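Local coordinates for protein Exo-1,5-alpha-L-arabinofuranobiosidase (Gibberella zeae, PDB 2YDT) that probably hydrolyses alpha-L-arabinofuranosidic linkages as an exo-acting arabinanase, and here holds an iminosugar inhibitor together with an arabinofuranose unit, at residues A[242-248]-A[260-264]; A[179-185]-A[197-203]; A[314-318]-A[362-366]. All blocks are in the same frame, centred on the assembly; numbering follows the deposited sequence.

Interaction 1 of 3, residues A[242-248]-A[260-264]; sequences WFPVYYR and AHHQI
The carbonyl oxygen of His262 is gripped twice by the facing strand: Tyr247 N donates to it at 2.8 Å (N-H...O 150°), and Tyr246 CA directs its hydrogen at it from 3.2 Å. His262 N returns a bond to Tyr247 O at 2.9 Å, completing the hydrogen-bonded antiparallel pair, and Ile264 N reaches Val245 O in an almost straight bond. On one side of the sheet lie Tyr246 and Gln263. Gln263 has CG anti to the backbone N (chi1 -172°) and runs extended beyond it, laid obliquely across the tyrosine with its amide nearly parallel to the ring: its CB sits over the ring face, 3.9 Å from the Tyr246 centroid. The same ring turns its CD2-CE2 edge to the face of His261 in a T-shaped pair, centroids of the Tyr246 and His261 rings 5.0 Å apart, planes at 70°. His261 ND1 bonds to Tyr203 OH. Farther along, Gln263 NE2 approaches the Trp242 ring obliquely, 3.7 Å from Trp242 CH2. On the other side, His262 CB rests on the face of the Tyr247 ring, towards its rim, while Ile264 CG1 meets Tyr247 CD2 at 3.6 Å. The Tyr247 hydroxyl extends beyond the hairpin to Gly307 O and Trp312 NE1. Aromatic rings are thus braced by aliphatic carbons on both surfaces of a short hairpin, strands 245-250 and 262-263. It forms the outer half of one four-stranded antiparallel blade, with strand 262-263 at the edge, in a six-bladed beta-propeller of the sialidase type.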
loop_
_atom_site.group_PDB
_atom_site.type_symbol
_atom_site.label_atom_id
_atom_site.label_comp_id
_atom_site.label_asym_id
_atom_site.label_seq_id
_atom_site.Cartn_x
_atom_site.Cartn_y
_atom_site.Cartn_z
ATOM N N TRP A 242 7.554 -17.899 6.835
ATOM C CA TRP A 242 7.984 -16.691 6.176
ATOM C C TRP A 242 6.862 -16.088 5.315
ATOM O O TRP A 242 5.741 -16.626 5.305
ATOM C CB TRP A 242 9.272 -16.897 5.360
ATOM C CG TRP A 242 9.160 -17.691 4.100
ATOM C CD1 TRP A 242 8.400 -18.792 3.889
ATOM C CD2 TRP A 242 9.867 -17.453 2.884
ATOM N NE1 TRP A 242 8.555 -19.230 2.619
ATOM C CE2 TRP A 242 9.489 -18.467 1.984
ATOM C CE3 TRP A 242 10.768 -16.484 2.464
ATOM C CZ2 TRP A 242 9.965 -18.528 0.683
ATOM C CZ3 TRP A 242 11.281 -16.568 1.193
ATOM C CH2 TRP A 242 10.868 -17.590 0.306
ATOM N N PHE A 243 7.161 -14.959 4.691
ATOM C CA PHE A 243 6.176 -14.130 3.987
ATOM C C PHE A 243 6.598 -13.846 2.538
ATOM O O PHE A 243 6.680 -12.700 2.099
ATOM C CB PHE A 243 5.986 -12.808 4.775
ATOM C CG PHE A 243 5.440 -12.980 6.187
ATOM C CD1 PHE A 243 4.087 -12.850 6.464
ATOM C CD2 PHE A 243 6.297 -13.278 7.239
ATOM C CE1 PHE A 243 3.611 -13.030 7.770
ATOM C CE2 PHE A 243 5.817 -13.434 8.521
ATOM C CZ PHE A 243 4.485 -13.301 8.787
ATOM N N PRO A 244 6.802 -14.895 1.722
ATOM C CA PRO A 244 7.212 -14.663 0.347
ATOM C C PRO A 244 6.187 -13.879 -0.494
ATOM O O PRO A 244 4.984 -13.980 -0.251
ATOM C CB PRO A 244 7.382 -16.094 -0.199
ATOM C CG PRO A 244 6.462 -16.901 0.602
ATOM C CD PRO A 244 6.560 -16.319 1.998
ATOM N N VAL A 245 6.675 -13.050 -1.404
ATOM C CA VAL A 245 5.802 -12.288 -2.298
ATOM C C VAL A 245 5.178 -13.206 -3.354
ATOM O O VAL A 245 5.896 -13.882 -4.125
ATOM C CB VAL A 245 6.496 -11.083 -2.921
ATOM C CG1 VAL A 245 5.499 -10.270 -3.779
ATOM C CG2 VAL A 245 7.108 -10.177 -1.810
ATOM N N TYR A 246 3.844 -13.231 -3.386
ATOM C CA TYR A 246 3.082 -13.983 -4.390
ATOM C C TYR A 246 2.184 -13.022 -5.151
ATOM O O TYR A 246 1.910 -11.891 -4.727
ATOM C CB TYR A 246 2.236 -15.093 -3.761
ATOM C CG TYR A 246 2.920 -16.420 -3.547
ATOM C CD1 TYR A 246 4.026 -16.540 -2.722
ATOM C CD2 TYR A 246 2.423 -17.588 -4.154
ATOM C CE1 TYR A 246 4.651 -17.787 -2.518
ATOM C CE2 TYR A 246 3.043 -18.816 -3.952
ATOM C CZ TYR A 246 4.136 -18.902 -3.122
ATOM O OH TYR A 246 4.745 -20.141 -2.893
ATOM N N TYR A 247 1.716 -13.481 -6.306
ATOM C CA TYR A 247 0.782 -12.713 -7.121
ATOM C C TYR A 247 -0.180 -13.603 -7.892
ATOM O O TYR A 247 0.032 -14.799 -8.054
ATOM C CB TYR A 247 1.524 -11.762 -8.056
ATOM C CG TYR A 247 2.332 -12.415 -9.161
ATOM C CD1 TYR A 247 1.793 -12.639 -10.444
ATOM C CD2 TYR A 247 3.608 -12.884 -8.892
ATOM C CE1 TYR A 247 2.587 -13.218 -11.461
ATOM C CE2 TYR A 247 4.368 -13.481 -9.860
ATOM C CZ TYR A 247 3.841 -13.656 -11.134
ATOM O OH TYR A 247 4.641 -14.232 -12.078
ATOM N N ARG A 248 -1.263 -12.989 -8.335
ATOM C CA ARG A 248 -2.276 -13.596 -9.174
ATOM C C ARG A 248 -2.614 -12.657 -10.324
ATOM O O ARG A 248 -2.491 -11.427 -10.202
ATOM C CB ARG A 248 -3.531 -13.908 -8.351
ATOM C CG ARG A 248 -3.290 -14.926 -7.243
ATOM C CD ARG A 248 -4.473 -15.194 -6.407
ATOM N NE ARG A 248 -4.157 -16.108 -5.304
ATOM C CZ ARG A 248 -5.021 -16.946 -4.741
ATOM N NH1 ARG A 248 -6.274 -16.976 -5.144
ATOM N NH2 ARG A 248 -4.653 -17.752 -3.757
ATOM N N ALA A 260 -4.748 -19.020 -10.285
ATOM C CA ALA A 260 -3.523 -19.663 -9.807
ATOM C C ALA A 260 -2.609 -18.626 -9.162
ATOM O O ALA A 260 -2.588 -17.449 -9.554
ATOM C CB ALA A 260 -2.795 -20.325 -10.974
ATOM N N HIS A 261 -1.856 -19.055 -8.160
ATOM C CA HIS A 261 -0.891 -18.166 -7.539
ATOM C C HIS A 261 0.522 -18.410 -8.078
ATOM O O HIS A 261 0.817 -19.472 -8.660
ATOM C CB HIS A 261 -0.949 -18.227 -5.995
ATOM C CG HIS A 261 -0.532 -19.529 -5.364
ATOM N ND1 HIS A 261 -0.855 -19.832 -4.056
ATOM C CD2 HIS A 261 0.143 -20.613 -5.844
ATOM C CE1 HIS A 261 -0.378 -21.030 -3.755
ATOM N NE2 HIS A 261 0.200 -21.536 -4.829
ATOM N N HIS A 262 1.367 -17.406 -7.903
ATOM C CA HIS A 262 2.745 -17.427 -8.396
ATOM C C HIS A 262 3.672 -16.757 -7.407
ATOM O O HIS A 262 3.441 -15.620 -7.059
ATOM C CB HIS A 262 2.870 -16.713 -9.714
ATOM C CG HIS A 262 1.950 -17.223 -10.771
ATOM N ND1 HIS A 262 2.237 -18.357 -11.510
ATOM C CD2 HIS A 262 0.741 -16.781 -11.202
ATOM C CE1 HIS A 262 1.251 -18.576 -12.360
ATOM N NE2 HIS A 262 0.328 -17.648 -12.189
ATOM N N GLN A 263 4.752 -17.433 -7.016
ATOM C CA GLN A 263 5.806 -16.786 -6.258
ATOM C C GLN A 263 6.671 -15.937 -7.156
ATOM O O GLN A 263 6.965 -16.343 -8.290
ATOM C CB GLN A 263 6.733 -17.857 -5.615
ATOM C CG GLN A 263 7.733 -17.262 -4.665
ATOM C CD GLN A 263 8.612 -18.330 -4.023
ATOM O OE1 GLN A 263 8.435 -19.548 -4.311
ATOM N NE2 GLN A 263 9.495 -17.915 -3.122
ATOM N N ILE A 264 7.113 -14.776 -6.674
ATOM C CA ILE A 264 8.108 -13.987 -7.387
ATOM C C ILE A 264 9.481 -14.527 -7.052
ATOM O O ILE A 264 9.883 -14.538 -5.904
ATOM C CB ILE A 264 8.107 -12.478 -7.042
ATOM C CG1 ILE A 264 6.805 -11.857 -7.468
ATOM C CG2 ILE A 264 9.298 -11.765 -7.777
ATOM C CD1 ILE A 264 6.720 -10.300 -7.271
HETATM O O HOH W 1 6.942 -20.100 -1.397
#

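Interaction 2 of 3, residues A[179-185]-A[197-203]; sequences HSQKLVH and VVDDTKY. With EDG (1,4-dideoxy-1,4-imino-L-arabinitol), chain B.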
loop_
_atom_site.group_PDB
_atom_site.type_symbol
_atom_site.label_atom_id
_atom_site.label_comp_id
_atom_site.label_asym_id
_atom_site.label_seq_id
_atom_site.Cartn_x
_atom_site.Cartn_y
_atom_site.Cartn_z
ATOM N N HIS A 179 -9.442 -19.082 8.994
ATOM C CA HIS A 179 -8.219 -18.499 8.443
ATOM C C HIS A 179 -7.605 -17.493 9.403
ATOM O O HIS A 179 -8.235 -16.509 9.732
ATOM C CB HIS A 179 -8.504 -17.812 7.091
ATOM C CG HIS A 179 -9.171 -18.704 6.103
ATOM N ND1 HIS A 179 -8.497 -19.664 5.368
ATOM C CD2 HIS A 179 -10.462 -18.751 5.703
ATOM C CE1 HIS A 179 -9.365 -20.299 4.594
ATOM N NE2 HIS A 179 -10.563 -19.760 4.770
ATOM N N SER A 180 -6.370 -17.745 9.846
ATOM C CA SER A 180 -5.675 -16.792 10.726
ATOM C C SER A 180 -5.780 -15.376 10.135
ATOM O O SER A 180 -6.087 -14.386 10.854
ATOM C CB SER A 180 -4.203 -17.210 10.909
ATOM O OG SER A 180 -3.509 -16.324 11.757
ATOM N N GLN A 181 -5.561 -15.279 8.837
ATOM C CA GLN A 181 -5.922 -14.085 8.083
ATOM C C GLN A 181 -6.258 -14.522 6.651
ATOM O O GLN A 181 -5.727 -15.533 6.152
ATOM C CB GLN A 181 -4.802 -13.057 8.051
ATOM C CG GLN A 181 -5.222 -11.674 7.539
ATOM C CD GLN A 181 -4.136 -10.629 7.699
ATOM O OE1 GLN A 181 -4.088 -9.936 8.700
ATOM N NE2 GLN A 181 -3.185 -10.578 6.745
ATOM N N LYS A 182 -7.137 -13.757 6.000
ATOM C CA LYS A 182 -7.401 -13.902 4.577
ATOM C C LYS A 182 -7.465 -12.499 3.960
ATOM O O LYS A 182 -7.375 -11.507 4.672
ATOM C CB LYS A 182 -8.682 -14.712 4.328
ATOM C CG LYS A 182 -9.956 -14.045 4.842
ATOM C CD LYS A 182 -11.219 -14.861 4.527
ATOM C CE LYS A 182 -12.496 -14.176 4.919
ATOM N NZ LYS A 182 -13.674 -15.120 4.598
ATOM N N LEU A 183 -7.595 -12.439 2.644
ATOM C CA LEU A 183 -7.616 -11.209 1.857
ATOM C C LEU A 183 -8.985 -11.090 1.210
ATOM O O LEU A 183 -9.515 -12.073 0.674
ATOM C CB LEU A 183 -6.515 -11.226 0.783
ATOM C CG LEU A 183 -5.124 -11.138 1.370
ATOM C CD1 LEU A 183 -4.063 -11.397 0.321
ATOM C CD2 LEU A 183 -4.912 -9.730 1.999
ATOM N N VAL A 184 -9.570 -9.898 1.305
ATOM C CA VAL A 184 -10.953 -9.648 0.905
ATOM C C VAL A 184 -11.107 -8.282 0.304
ATOM O O VAL A 184 -10.201 -7.453 0.386
ATOM C CB VAL A 184 -11.932 -9.736 2.098
ATOM C CG1 VAL A 184 -11.808 -11.040 2.886
ATOM C CG2 VAL A 184 -11.749 -8.565 3.076
ATOM N N HIS A 185 -12.274 -8.021 -0.304
ATOM C CA HIS A 185 -12.603 -6.672 -0.778
ATOM C C HIS A 185 -14.070 -6.366 -0.580
ATOM O O HIS A 185 -14.903 -7.266 -0.385
ATOM C CB HIS A 185 -12.199 -6.432 -2.230
ATOM C CG HIS A 185 -13.095 -7.064 -3.252
ATOM N ND1 HIS A 185 -12.781 -8.242 -3.903
ATOM C CD2 HIS A 185 -14.272 -6.644 -3.781
ATOM C CE1 HIS A 185 -13.749 -8.534 -4.763
ATOM N NE2 HIS A 185 -14.680 -7.591 -4.693
ATOM N N VAL A 197 -18.772 -8.426 1.762
ATOM C CA VAL A 197 -17.362 -8.858 1.637
ATOM C C VAL A 197 -17.208 -9.985 0.624
ATOM O O VAL A 197 -17.979 -10.976 0.649
ATOM C CB VAL A 197 -16.816 -9.262 2.984
ATOM C CG1 VAL A 197 -15.375 -9.819 2.884
ATOM C CG2 VAL A 197 -16.836 -8.078 3.961
ATOM N N VAL A 198 -16.224 -9.840 -0.268
ATOM C CA VAL A 198 -15.866 -10.864 -1.263
ATOM C C VAL A 198 -14.437 -11.330 -0.982
ATOM O O VAL A 198 -13.524 -10.501 -0.887
ATOM C CB VAL A 198 -15.947 -10.324 -2.676
ATOM C CG1 VAL A 198 -15.514 -11.366 -3.768
ATOM C CG2 VAL A 198 -17.377 -9.750 -2.991
ATOM N N ASP A 199 -14.234 -12.648 -0.888
ATOM C CA ASP A 199 -12.881 -13.187 -0.668
ATOM C C ASP A 199 -12.029 -13.062 -1.928
ATOM O O ASP A 199 -12.509 -13.334 -3.061
ATOM C CB ASP A 199 -12.952 -14.643 -0.257
ATOM C CG ASP A 199 -13.520 -14.838 1.151
ATOM O OD1 ASP A 199 -13.671 -13.861 1.915
ATOM O OD2 ASP A 199 -13.968 -15.972 1.457
ATOM N N ASP A 200 -10.768 -12.641 -1.735
ATOM C CA ASP A 200 -9.796 -12.464 -2.799
ATOM C C ASP A 200 -8.719 -13.561 -2.818
ATOM O O ASP A 200 -8.196 -13.874 -3.892
ATOM C CB ASP A 200 -9.097 -11.107 -2.693
ATOM C CG ASP A 200 -10.023 -9.943 -2.937
ATOM O OD1 ASP A 200 -10.910 -10.055 -3.802
ATOM O OD2 ASP A 200 -9.840 -8.915 -2.225
ATOM N N THR A 201 -8.332 -14.046 -1.638
ATOM C CA THR A 201 -7.259 -15.031 -1.501
ATOM C C THR A 201 -7.353 -15.579 -0.092
ATOM O O THR A 201 -7.434 -14.833 0.881
ATOM C CB THR A 201 -5.845 -14.410 -1.765
ATOM O OG1 THR A 201 -5.591 -14.368 -3.171
ATOM C CG2 THR A 201 -4.731 -15.217 -1.100
ATOM N N LYS A 202 -7.383 -16.902 0.017
ATOM C CA LYS A 202 -7.420 -17.577 1.298
ATOM C C LYS A 202 -6.845 -18.976 1.147
ATOM O O LYS A 202 -6.866 -19.547 0.069
ATOM C CB LYS A 202 -8.834 -17.674 1.858
ATOM C CG LYS A 202 -9.810 -18.466 1.021
ATOM C CD LYS A 202 -11.235 -18.209 1.512
ATOM C CE LYS A 202 -12.250 -18.956 0.679
ATOM N NZ LYS A 202 -13.610 -18.602 1.155
ATOM N N TYR A 203 -6.334 -19.513 2.242
ATOM C CA TYR A 203 -5.622 -20.786 2.249
ATOM C C TYR A 203 -6.185 -21.739 3.308
ATOM O O TYR A 203 -6.482 -21.361 4.401
ATOM C CB TYR A 203 -4.125 -20.541 2.442
ATOM C CG TYR A 203 -3.498 -19.926 1.217
ATOM C CD1 TYR A 203 -3.151 -20.684 0.105
ATOM C CD2 TYR A 203 -3.315 -18.548 1.112
ATOM C CE1 TYR A 203 -2.618 -20.117 -1.009
ATOM C CE2 TYR A 203 -2.799 -17.975 -0.009
ATOM C CZ TYR A 203 -2.428 -18.755 -1.095
ATOM O OH TYR A 203 -1.931 -18.203 -2.248
HETATM O "O2'" EDG B . -1.321 -8.397 6.622
HETATM C "C2'" EDG B . -0.612 -8.577 7.881
HETATM C "C1'" EDG B . 0.777 -7.981 7.774
HETATM N "N4'" EDG B . 0.776 -6.831 8.687
HETATM C "C3'" EDG B . -1.296 -7.882 9.066
HETATM O "O3'" EDG B . -1.942 -8.786 9.990
HETATM C "C4'" EDG B . -0.146 -7.141 9.773
HETATM C "C5'" EDG B . -0.545 -5.932 10.574
HETATM O "O5'" EDG B . 0.578 -5.556 11.357
HETATM O O HOH W 2 -13.149 -20.500 3.622
HETATM O O HOH W 3 -5.880 -17.693 4.426
#
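A classic beta bulge interrupts this hairpin: Asp200 and Thr201 both stand against Leu183, and their amides converge on Leu183 O from the same face of its carbonyl plane. Asp200 N makes the shorter bond to Leu183 O, 2.8 Å, and Thr201 N the longer, 3.3 Å. Leu183 N donates in turn to Thr201 O. Beyond the bulge the pairing slips by one residue, so that Val184 faces Asp199 and His185 faces Val198. Asp200 reaches back to His185: its OD1 accepts a hydrogen bond from His185 ND1 at 2.6 Å through the syn lone pair, with ring and carboxylate only 12° from coplanar. Val198 CB covers a face of that imidazole, 3.8 Å from the His185 ring centroid. Asp199 is clamped between two lysines. Lys182, fully extended beyond CG, brings NZ to Asp199 OD1 at 3.0 Å on the syn side, 30° out of the carboxylate plane; Lys202 NZ meets Asp199 OD2 at 2.7 Å on the anti side. Lys182 NZ has a second carboxylate partner in Asp175. The CB of Lys202 also lies over a face of the His179 ring, whose ND1 makes a weak bond to Tyr203 O. Before the strand begins, Gln181 grips the iminosugar with both ends of its amide: OE1 accepts from O3' at 2.8 Å, and NE2 donates to O2'. Strand 198-201 is an edge strand of its four-stranded sheet; strand 182-188 separates it from strand 165-172, and Leu183 and Thr201 pack on Tyr225 and Pro210 of the next sheet.

Interaction 3 of 3, residues A[314-318]-A[362-366]; sequences KWDVP and SEVMK. With MN (manganese (II) ion), chain M; MN (manganese (II) ion), chain K.
The Trp315 indole presents one face to the turn at Met365: the Met365 CA hydrogen points into the six-membered ring of Trp315, 3.6 Å from its centroid and 11° off the ring normal. At the edge of the indole, near its plane, Lys366 O lies 3.5 Å from Trp315 CZ3. The Met365 side chain continues over the five-membered ring, CG 3.7 Å from Trp315 NE1, and bends at chi3 (70°) to bring CE back towards the same nitrogen. Its sulfur stands obliquely to that ring in a Met-aromatic contact. Trp315 NE1 itself bonds to Thr302 OG1, which helps fix the rotation of the indole. Val364 CG1 fits against Trp315 CB at 3.5 Å and reaches Val317 CG1 more loosely. No direct hydrogen bond joins the two segments; instead one water donates to both Asp316 O and Val364 O. Lys366 folds back, its NZ bonding to Glu363 O at 2.8 Å, while Met365 centres an inverse gamma turn. Two manganese ions flank the contact: Asp316 OD1 binds one at 2.2 Å together with Glu299, and Glu363 OE2 binds the other. Strand 313-315 is an edge strand of its sheet, helix 361-364 directly follows strand 354-360 of the next sheet, and Val364 packs on Ile300 of strand 300-303 and on Val359 of strand 354-360, so it touches both sheets.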
loop_
_atom_site.group_PDB
_atom_site.type_symbol
_atom_site.label_atom_id
_atom_site.label_comp_id
_atom_site.label_asym_id
_atom_site.label_seq_id
_atom_site.Cartn_x
_atom_site.Cartn_y
_atom_site.Cartn_z
ATOM N N LYS A 314 15.863 -8.382 -11.164
ATOM C CA LYS A 314 16.137 -7.640 -9.941
ATOM C C LYS A 314 17.168 -6.551 -10.210
ATOM O O LYS A 314 18.170 -6.819 -10.897
ATOM C CB LYS A 314 16.631 -8.607 -8.901
ATOM C CG LYS A 314 17.299 -7.992 -7.645
ATOM C CD LYS A 314 17.802 -9.070 -6.714
ATOM C CE LYS A 314 19.218 -9.498 -7.081
ATOM N NZ LYS A 314 19.912 -10.126 -5.946
ATOM N N TRP A 315 16.974 -5.356 -9.649
ATOM C CA TRP A 315 17.848 -4.190 -9.862
ATOM C C TRP A 315 18.065 -3.379 -8.590
ATOM O O TRP A 315 17.105 -3.079 -7.862
ATOM C CB TRP A 315 17.308 -3.231 -10.944
ATOM C CG TRP A 315 16.705 -3.908 -12.150
ATOM C CD1 TRP A 315 15.399 -4.221 -12.329
ATOM C CD2 TRP A 315 17.388 -4.387 -13.316
ATOM N NE1 TRP A 315 15.203 -4.851 -13.533
ATOM C CE2 TRP A 315 16.414 -4.958 -14.163
ATOM C CE3 TRP A 315 18.717 -4.353 -13.742
ATOM C CZ2 TRP A 315 16.731 -5.518 -15.405
ATOM C CZ3 TRP A 315 19.030 -4.901 -14.973
ATOM C CH2 TRP A 315 18.047 -5.475 -15.786
ATOM N N ASP A 316 19.314 -2.973 -8.337
ATOM C CA ASP A 316 19.620 -2.105 -7.210
ATOM C C ASP A 316 19.111 -0.714 -7.447
ATOM O O ASP A 316 19.073 -0.222 -8.588
ATOM C CB ASP A 316 21.149 -2.024 -6.983
ATOM C CG ASP A 316 21.726 -3.286 -6.492
ATOM O OD1 ASP A 316 21.158 -3.904 -5.568
ATOM O OD2 ASP A 316 22.785 -3.693 -7.017
ATOM N N VAL A 317 18.712 -0.061 -6.344
ATOM C CA VAL A 317 18.307 1.331 -6.362
ATOM C C VAL A 317 18.875 2.009 -5.112
ATOM O O VAL A 317 19.264 1.308 -4.181
ATOM C CB VAL A 317 16.740 1.474 -6.364
ATOM C CG1 VAL A 317 16.116 0.934 -7.688
ATOM C CG2 VAL A 317 16.147 0.811 -5.127
ATOM N N PRO A 318 18.910 3.345 -5.081
ATOM C CA PRO A 318 19.536 3.981 -3.924
ATOM C C PRO A 318 18.693 4.127 -2.664
ATOM O O PRO A 318 19.213 4.514 -1.618
ATOM C CB PRO A 318 19.904 5.363 -4.428
ATOM C CG PRO A 318 19.092 5.594 -5.615
ATOM C CD PRO A 318 18.681 4.295 -6.179
ATOM N N SER A 362 15.215 3.447 -17.222
ATOM C CA SER A 362 16.197 3.378 -18.339
ATOM C C SER A 362 17.641 3.315 -17.827
ATOM O O SER A 362 18.533 2.788 -18.516
ATOM C CB SER A 362 16.014 4.549 -19.304
ATOM O OG SER A 362 16.238 5.810 -18.730
ATOM N N GLU A 363 17.885 3.806 -16.614
ATOM C CA GLU A 363 19.225 3.759 -16.006
ATOM C C GLU A 363 19.418 2.623 -15.016
ATOM O O GLU A 363 20.451 1.962 -14.989
ATOM C CB GLU A 363 19.518 5.107 -15.345
ATOM C CG GLU A 363 19.296 6.253 -16.335
ATOM C CD GLU A 363 19.588 7.633 -15.795
ATOM O OE1 GLU A 363 19.310 7.871 -14.600
ATOM O OE2 GLU A 363 20.075 8.500 -16.579
ATOM N N VAL A 364 18.408 2.392 -14.176
ATOM C CA VAL A 364 18.402 1.292 -13.229
ATOM C C VAL A 364 18.444 -0.089 -13.882
ATOM O O VAL A 364 19.061 -1.020 -13.339
ATOM C CB VAL A 364 17.142 1.425 -12.312
ATOM C CG1 VAL A 364 16.900 0.157 -11.530
ATOM C CG2 VAL A 364 17.322 2.643 -11.390
ATOM N N MET A 365 17.802 -0.229 -15.035
ATOM C CA MET A 365 17.632 -1.525 -15.658
ATOM C C MET A 365 18.754 -1.830 -16.659
ATOM O O MET A 365 18.499 -2.197 -17.785
ATOM C CB MET A 365 16.258 -1.637 -16.305
ATOM C CG MET A 365 15.090 -1.570 -15.295
ATOM S SD MET A 365 13.437 -1.716 -16.042
ATOM C CE MET A 365 13.468 -3.440 -16.533
ATOM N N LYS A 366 19.978 -1.720 -16.180
ATOM C CA LYS A 366 21.189 -2.157 -16.888
ATOM C C LYS A 366 21.993 -3.105 -16.009
ATOM O O LYS A 366 21.959 -2.987 -14.775
ATOM C CB LYS A 366 22.026 -0.942 -17.166
ATOM C CG LYS A 366 21.395 0.006 -18.129
ATOM C CD LYS A 366 21.826 1.436 -17.865
ATOM C CE LYS A 366 23.137 1.570 -17.038
ATOM N NZ LYS A 366 23.015 2.613 -15.961
HETATM MN MN MN M . 21.650 -5.728 -4.496
HETATM MN MN MN K . 20.633 10.403 -16.408
HETATM O O HOH W 4 20.590 -0.832 -10.897
HETATM O O HOH W 5 19.311 10.416 -14.466
HETATM O O HOH W 6 19.204 11.626 -17.257
HETATM O O HOH W 7 21.452 -6.827 -5.794
#

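Interactions 1 and 2 are outer hairpins of successive propeller sheets, their centres 15 Å apart, and they meet at Tyr203. The hydroxyl of Tyr203 in interaction 2 lies 2.7 Å from His261 ND1 and 3.1 Å from Arg248 NH2, both of interaction 1 and both probable hydrogen bonds, so one phenol ties the two blades together. Gln181 brings interaction 2 into the inhibitor pocket, whereas the Pro244 side chain of interaction 1 stays about 12 Å from the inhibitor. Interaction 3 is a surface contact near manganese, its centre 22 Å from that of interaction 1 and 34 Å from that of interaction 2, and touches neither.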